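Local coordinates for amidohydrolase family protein (Acinetobacter baumannii, PDB 4I6K), which probably hydrolyses the lactone ring of 2-pyrone-4,6-dicarboxylate and holds citric acid in this crystal, at residues 53-58 with 94-99; 70-75 with 86-91. All blocks are in the same frame, centred on the assembly; numbering follows the deposited sequence.

Interaction 1. Residues 53-58 with 94-99; sequences ATVQSF and DRLKGI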
loop_
_atom_site.group_PDB
_atom_site.type_symbol
_atom_site.label_atom_id
_atom_site.label_comp_id
_atom_site.label_asym_id
_atom_site.label_seq_id
_atom_site.Cartn_x
_atom_site.Cartn_y
_atom_site.Cartn_z
ATOM N N ALA A 53 -4.102 -16.250 -7.765
ATOM C CA ALA A 53 -4.806 -15.042 -7.310
ATOM C C ALA A 53 -5.163 -14.159 -8.510
ATOM O O ALA A 53 -4.411 -13.248 -8.854
ATOM C CB ALA A 53 -3.957 -14.264 -6.288
ATOM N N THR A 54 -6.307 -14.437 -9.139
ATOM C CA THR A 54 -6.649 -13.870 -10.450
ATOM C C THR A 54 -7.396 -12.545 -10.372
ATOM O O THR A 54 -8.091 -12.267 -9.380
ATOM C CB THR A 54 -7.539 -14.832 -11.263
ATOM O OG1 THR A 54 -8.769 -15.047 -10.558
ATOM C CG2 THR A 54 -6.851 -16.157 -11.467
ATOM N N VAL A 55 -7.280 -11.743 -11.434
ATOM C CA VAL A 55 -8.029 -10.492 -11.505
ATOM C C VAL A 55 -9.483 -10.850 -11.384
ATOM O O VAL A 55 -10.268 -10.175 -10.708
ATOM C CB VAL A 55 -7.854 -9.782 -12.837
ATOM C CG1 VAL A 55 -8.109 -8.288 -12.655
ATOM C CG2 VAL A 55 -6.475 -10.012 -13.379
ATOM N N GLN A 56 -9.830 -11.937 -12.059
ATOM C CA GLN A 56 -11.178 -12.460 -12.045
ATOM C C GLN A 56 -11.667 -12.599 -10.602
ATOM O O GLN A 56 -12.669 -12.004 -10.211
ATOM C CB GLN A 56 -11.193 -13.811 -12.770
ATOM C CG GLN A 56 -12.481 -14.600 -12.644
ATOM C CD GLN A 56 -13.578 -14.034 -13.516
ATOM O OE1 GLN A 56 -14.752 -14.376 -13.360
ATOM N NE2 GLN A 56 -13.200 -13.154 -14.442
ATOM N N SER A 57 -10.950 -13.380 -9.809
ATOM C CA SER A 57 -11.313 -13.551 -8.413
ATOM C C SER A 57 -11.394 -12.195 -7.700
ATOM O O SER A 57 -12.325 -11.936 -6.936
ATOM C CB SER A 57 -10.316 -14.479 -7.714
ATOM O OG SER A 57 -10.756 -14.778 -6.402
ATOM N N PHE A 58 -10.424 -11.324 -7.970
ATOM C CA PHE A 58 -10.373 -10.030 -7.302
ATOM C C PHE A 58 -11.539 -9.114 -7.683
ATOM O O PHE A 58 -12.194 -8.543 -6.806
ATOM C CB PHE A 58 -9.034 -9.339 -7.554
ATOM C CG PHE A 58 -8.947 -7.969 -6.955
ATOM C CD1 PHE A 58 -9.188 -7.775 -5.611
ATOM C CD2 PHE A 58 -8.633 -6.871 -7.740
ATOM C CE1 PHE A 58 -9.116 -6.506 -5.061
ATOM C CE2 PHE A 58 -8.558 -5.602 -7.197
ATOM C CZ PHE A 58 -8.797 -5.417 -5.860
ATOM N N ASP A 94 -10.791 0.447 -16.498
ATOM C CA ASP A 94 -11.753 1.416 -16.001
ATOM C C ASP A 94 -11.939 1.290 -14.490
ATOM O O ASP A 94 -12.520 2.162 -13.849
ATOM C CB ASP A 94 -13.092 1.257 -16.745
ATOM C CG ASP A 94 -13.635 -0.189 -16.711
ATOM O OD1 ASP A 94 -12.848 -1.171 -16.722
ATOM O OD2 ASP A 94 -14.873 -0.338 -16.675
ATOM N N ARG A 95 -11.431 0.204 -13.922
ATOM C CA ARG A 95 -11.638 -0.063 -12.502
ATOM C C ARG A 95 -10.333 -0.183 -11.718
ATOM O O ARG A 95 -10.325 -0.022 -10.495
ATOM C CB ARG A 95 -12.506 -1.316 -12.319
ATOM C CG ARG A 95 -13.842 -1.215 -13.040
ATOM C CD ARG A 95 -14.735 -2.386 -12.759
ATOM N NE ARG A 95 -15.140 -2.463 -11.359
ATOM C CZ ARG A 95 -15.764 -3.515 -10.841
ATOM N NH1 ARG A 95 -16.036 -4.550 -11.623
ATOM N NH2 ARG A 95 -16.112 -3.542 -9.555
ATOM N N LEU A 96 -9.235 -0.436 -12.423
ATOM C CA LEU A 96 -7.969 -0.726 -11.766
ATOM C C LEU A 96 -6.842 0.218 -12.143
ATOM O O LEU A 96 -6.668 0.541 -13.322
ATOM C CB LEU A 96 -7.514 -2.142 -12.112
ATOM C CG LEU A 96 -8.468 -3.263 -11.730
ATOM C CD1 LEU A 96 -7.805 -4.588 -12.084
ATOM C CD2 LEU A 96 -8.822 -3.181 -10.246
ATOM N N LYS A 97 -6.071 0.626 -11.134
ATOM C CA LYS A 97 -4.746 1.213 -11.336
ATOM C C LYS A 97 -3.695 0.396 -10.588
ATOM O O LYS A 97 -4.041 -0.466 -9.788
ATOM C CB LYS A 97 -4.731 2.677 -10.894
ATOM C CG LYS A 97 -5.444 3.583 -11.890
ATOM C CD LYS A 97 -6.045 4.833 -11.256
ATOM C CE LYS A 97 -6.708 5.674 -12.342
ATOM N NZ LYS A 97 -6.804 7.116 -11.996
ATOM N N GLY A 98 -2.417 0.674 -10.836
ATOM C CA GLY A 98 -1.350 -0.121 -10.255
ATOM C C GLY A 98 -0.179 0.639 -9.637
ATOM O O GLY A 98 0.062 1.811 -9.938
ATOM N N ILE A 99 0.535 -0.049 -8.750
ATOM C CA ILE A 99 1.777 0.452 -8.171
ATOM C C ILE A 99 2.842 -0.550 -8.566
ATOM O O ILE A 99 2.745 -1.720 -8.221
ATOM C CB ILE A 99 1.708 0.522 -6.621
ATOM C CG1 ILE A 99 0.612 1.485 -6.169
ATOM C CG2 ILE A 99 3.073 0.904 -6.011
ATOM C CD1 ILE A 99 0.844 2.899 -6.589
#

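Interaction 2. Residues 70-75 with 86-91; sequences GVLVQP and LNAIQQ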
loop_
_atom_site.group_PDB
_atom_site.type_symbol
_atom_site.label_atom_id
_atom_site.label_comp_id
_atom_site.label_asym_id
_atom_site.label_seq_id
_atom_site.Cartn_x
_atom_site.Cartn_y
_atom_site.Cartn_z
ATOM N N GLY A 70 -10.210 -0.583 -7.597
ATOM C CA GLY A 70 -9.222 -1.267 -6.798
ATOM C C GLY A 70 -7.844 -0.873 -7.258
ATOM O O GLY A 70 -7.653 -0.444 -8.398
ATOM N N VAL A 71 -6.872 -1.015 -6.375
ATOM C CA VAL A 71 -5.521 -0.711 -6.763
ATOM C C VAL A 71 -4.638 -1.914 -6.590
ATOM O O VAL A 71 -4.438 -2.397 -5.470
ATOM C CB VAL A 71 -4.964 0.469 -5.973
ATOM C CG1 VAL A 71 -3.515 0.743 -6.382
ATOM C CG2 VAL A 71 -5.829 1.697 -6.214
ATOM N N LEU A 72 -4.109 -2.393 -7.709
ATOM C CA LEU A 72 -3.168 -3.504 -7.707
ATOM C C LEU A 72 -1.760 -3.038 -7.357
ATOM O O LEU A 72 -1.282 -2.019 -7.861
ATOM C CB LEU A 72 -3.177 -4.193 -9.064
ATOM C CG LEU A 72 -4.482 -4.936 -9.301
ATOM C CD1 LEU A 72 -4.426 -5.726 -10.587
ATOM C CD2 LEU A 72 -4.738 -5.831 -8.101
ATOM N N VAL A 73 -1.102 -3.793 -6.488
ATOM C CA VAL A 73 0.243 -3.460 -6.046
ATOM C C VAL A 73 1.178 -4.612 -6.401
ATOM O O VAL A 73 0.816 -5.778 -6.240
ATOM C CB VAL A 73 0.263 -3.202 -4.530
ATOM C CG1 VAL A 73 1.678 -3.119 -4.016
ATOM C CG2 VAL A 73 -0.501 -1.941 -4.206
ATOM N N GLN A 74 2.366 -4.290 -6.907
ATOM C CA GLN A 74 3.340 -5.315 -7.293
ATOM C C GLN A 74 3.872 -6.047 -6.064
ATOM O O GLN A 74 4.354 -5.411 -5.132
ATOM C CB GLN A 74 4.513 -4.676 -8.053
ATOM C CG GLN A 74 5.748 -5.585 -8.225
ATOM C CD GLN A 74 5.578 -6.553 -9.375
ATOM O OE1 GLN A 74 4.467 -6.777 -9.833
ATOM N NE2 GLN A 74 6.676 -7.118 -9.859
ATOM N N PRO A 75 3.803 -7.391 -6.069
ATOM C CA PRO A 75 4.217 -8.198 -4.929
ATOM C C PRO A 75 5.725 -8.358 -4.828
ATOM O O PRO A 75 6.413 -8.423 -5.837
ATOM C CB PRO A 75 3.569 -9.560 -5.199
ATOM C CG PRO A 75 2.679 -9.371 -6.393
ATOM C CD PRO A 75 3.208 -8.208 -7.136
ATOM N N LEU A 86 0.339 -5.590 -14.850
ATOM C CA LEU A 86 0.060 -4.826 -16.066
ATOM C C LEU A 86 -1.054 -5.446 -16.930
ATOM O O LEU A 86 -1.923 -4.729 -17.443
ATOM C CB LEU A 86 1.339 -4.640 -16.879
ATOM C CG LEU A 86 2.310 -3.624 -16.260
ATOM C CD1 LEU A 86 3.634 -3.619 -17.004
ATOM C CD2 LEU A 86 1.685 -2.218 -16.240
ATOM N N ASN A 87 -1.032 -6.770 -17.075
ATOM C CA ASN A 87 -2.074 -7.471 -17.834
ATOM C C ASN A 87 -3.450 -7.390 -17.181
ATOM O O ASN A 87 -4.468 -7.247 -17.865
ATOM C CB ASN A 87 -1.678 -8.931 -18.077
ATOM C CG ASN A 87 -0.518 -9.062 -19.052
ATOM O OD1 ASN A 87 -0.620 -8.656 -20.211
ATOM N ND2 ASN A 87 0.592 -9.623 -18.586
ATOM N N ALA A 88 -3.469 -7.453 -15.853
ATOM C CA ALA A 88 -4.714 -7.398 -15.102
ATOM C C ALA A 88 -5.371 -6.038 -15.259
ATOM O O ALA A 88 -6.592 -5.948 -15.417
ATOM C CB ALA A 88 -4.460 -7.700 -13.626
ATOM N N ILE A 89 -4.554 -4.984 -15.202
ATOM C CA ILE A 89 -5.039 -3.613 -15.353
ATOM C C ILE A 89 -5.688 -3.446 -16.711
ATOM O O ILE A 89 -6.828 -2.997 -16.807
ATOM C CB ILE A 89 -3.906 -2.581 -15.256
ATOM C CG1 ILE A 89 -3.168 -2.695 -13.923
ATOM C CG2 ILE A 89 -4.464 -1.183 -15.412
ATOM C CD1 ILE A 89 -3.947 -2.157 -12.773
ATOM N N GLN A 90 -4.956 -3.817 -17.758
ATOM C CA GLN A 90 -5.462 -3.744 -19.131
ATOM C C GLN A 90 -6.833 -4.383 -19.308
ATOM O O GLN A 90 -7.658 -3.880 -20.074
ATOM C CB GLN A 90 -4.475 -4.379 -20.105
ATOM C CG GLN A 90 -3.342 -3.453 -20.498
ATOM C CD GLN A 90 -2.032 -4.186 -20.697
ATOM O OE1 GLN A 90 -2.000 -5.301 -21.230
ATOM N NE2 GLN A 90 -0.934 -3.561 -20.263
ATOM N N GLN A 91 -7.085 -5.484 -18.605
ATOM C CA GLN A 91 -8.390 -6.133 -18.687
ATOM C C GLN A 91 -9.497 -5.300 -18.071
ATOM O O GLN A 91 -10.628 -5.333 -18.557
ATOM C CB GLN A 91 -8.365 -7.491 -18.018
ATOM C CG GLN A 91 -7.435 -8.451 -18.685
ATOM C CD GLN A 91 -7.483 -9.798 -18.034
ATOM O OE1 GLN A 91 -6.474 -10.489 -17.942
ATOM N NE2 GLN A 91 -8.659 -10.175 -17.553
#

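Interaction 1. Residues 53-58 with 94-99
The first turn of helix 55-64 stands over the start of strand 96-100, its backbone kept well off the strand, with the CA atoms of Val-55 and Leu-96 9.8 Å apart. The gap is filled from both sides, and the two methyls of Leu-96 meet different residues of the helix. Its CD1 meets CG1 of Val-55 at 3.8 Å, the two side chains crossing at a slant. Its CD2 reaches the edge of the Phe-58 ring, close to the ring plane, with CE2 as the nearest ring atom at 3.9 Å. The phenyl group gets there because CG lies anti to the backbone N (chi1 177°), which carries the ring inward although the bond leaving the helix does not aim at the strand. Val-55 and Phe-58 are three residues apart and so project from one face of the helix. Just before them Thr-54 is the N-cap: its OG1 accepts from Ser-57 N at 2.8 Å, nearly straight at 166°, and its carbonyl O takes Phe-58 N. Beside Leu-96, Arg-95 forms a salt bridge with Asp-63 farther along the same helix and hydrogen-bonds to Phe-67 O and Thr-68 O. An outer helix laid by apolar side chains on a parallel strand is characteristic of the (beta/alpha)8 barrel of the amidohydrolase superfamily.

Interaction 2. Residues 70-75 with 86-91
Leu-72 pushes one methyl, CD1, against the CB of Ala-88, and the same methyl is also the part of its side chain nearest to Ile-89. The approach to Ala-88 CB is close, at 3.6 Å from Leu-72 CD1, whereas Ile-89 CD1 stands off at 4.2 Å from that atom. One branch of a single leucine thus lies against two consecutive residues of helix 83-91, and the other branch, CD2, is turned to Phe-58 of helix 55-64.

The backbones come nearest at Leu-72 and Ile-89, whose CA atoms are 7.9 Å apart. Leu-72 has CG anti to its carbonyl carbon (chi1 -70°) and extends straight out of the strand, while Ala-88 points at it from the helix. Ile-89 starts along the flank instead, but its CG1 branch turns toward the strand and brings CD1 nearest.

Val-71 points away from the helix and packs on Phe-291; at Val-73 the carbonyl O accepts a hydrogen bond from His-33 ND1. After the strand, Gln-74 ties down the connection to the helix, its NE2 donating to Gly-79 O and Asn-81 O.

Strand 69-73 and helix 83-91 are the first two elements of a beta-alpha-beta unit that strand 96-100 completes. All three touching residues are buried and wholly aliphatic where they meet. With no polar atom at the touching points, the contact is nondirectional and probably depends on van der Waals packing and the exclusion of water.

In the fold
Interactions 1 and 2 lie with their centres about 5 Å apart and form one continuous apolar layer between two outer helices and two adjacent barrel strands. The strands are joined by backbone bonds, probably hydrogen bonds, from Leu-72 N to Lys-97 O and from Ile-99 N to Leu-72 O, both 2.8 Å. The two leucines adjoin, Leu-72 CD1 being 3.9 Å from Leu-96 CD1, and Phe-58 CE2 lies 3.9 Å from Leu-72 CD2, so the ring also touches the leucine of interaction 2. Ile-89 CD1 in turn packs on Leu-96, 3.6 Å from its CB. Bound citric acid is about 11 Å from the side chains of Phe-58 and Leu-72, so neither touches the ligand.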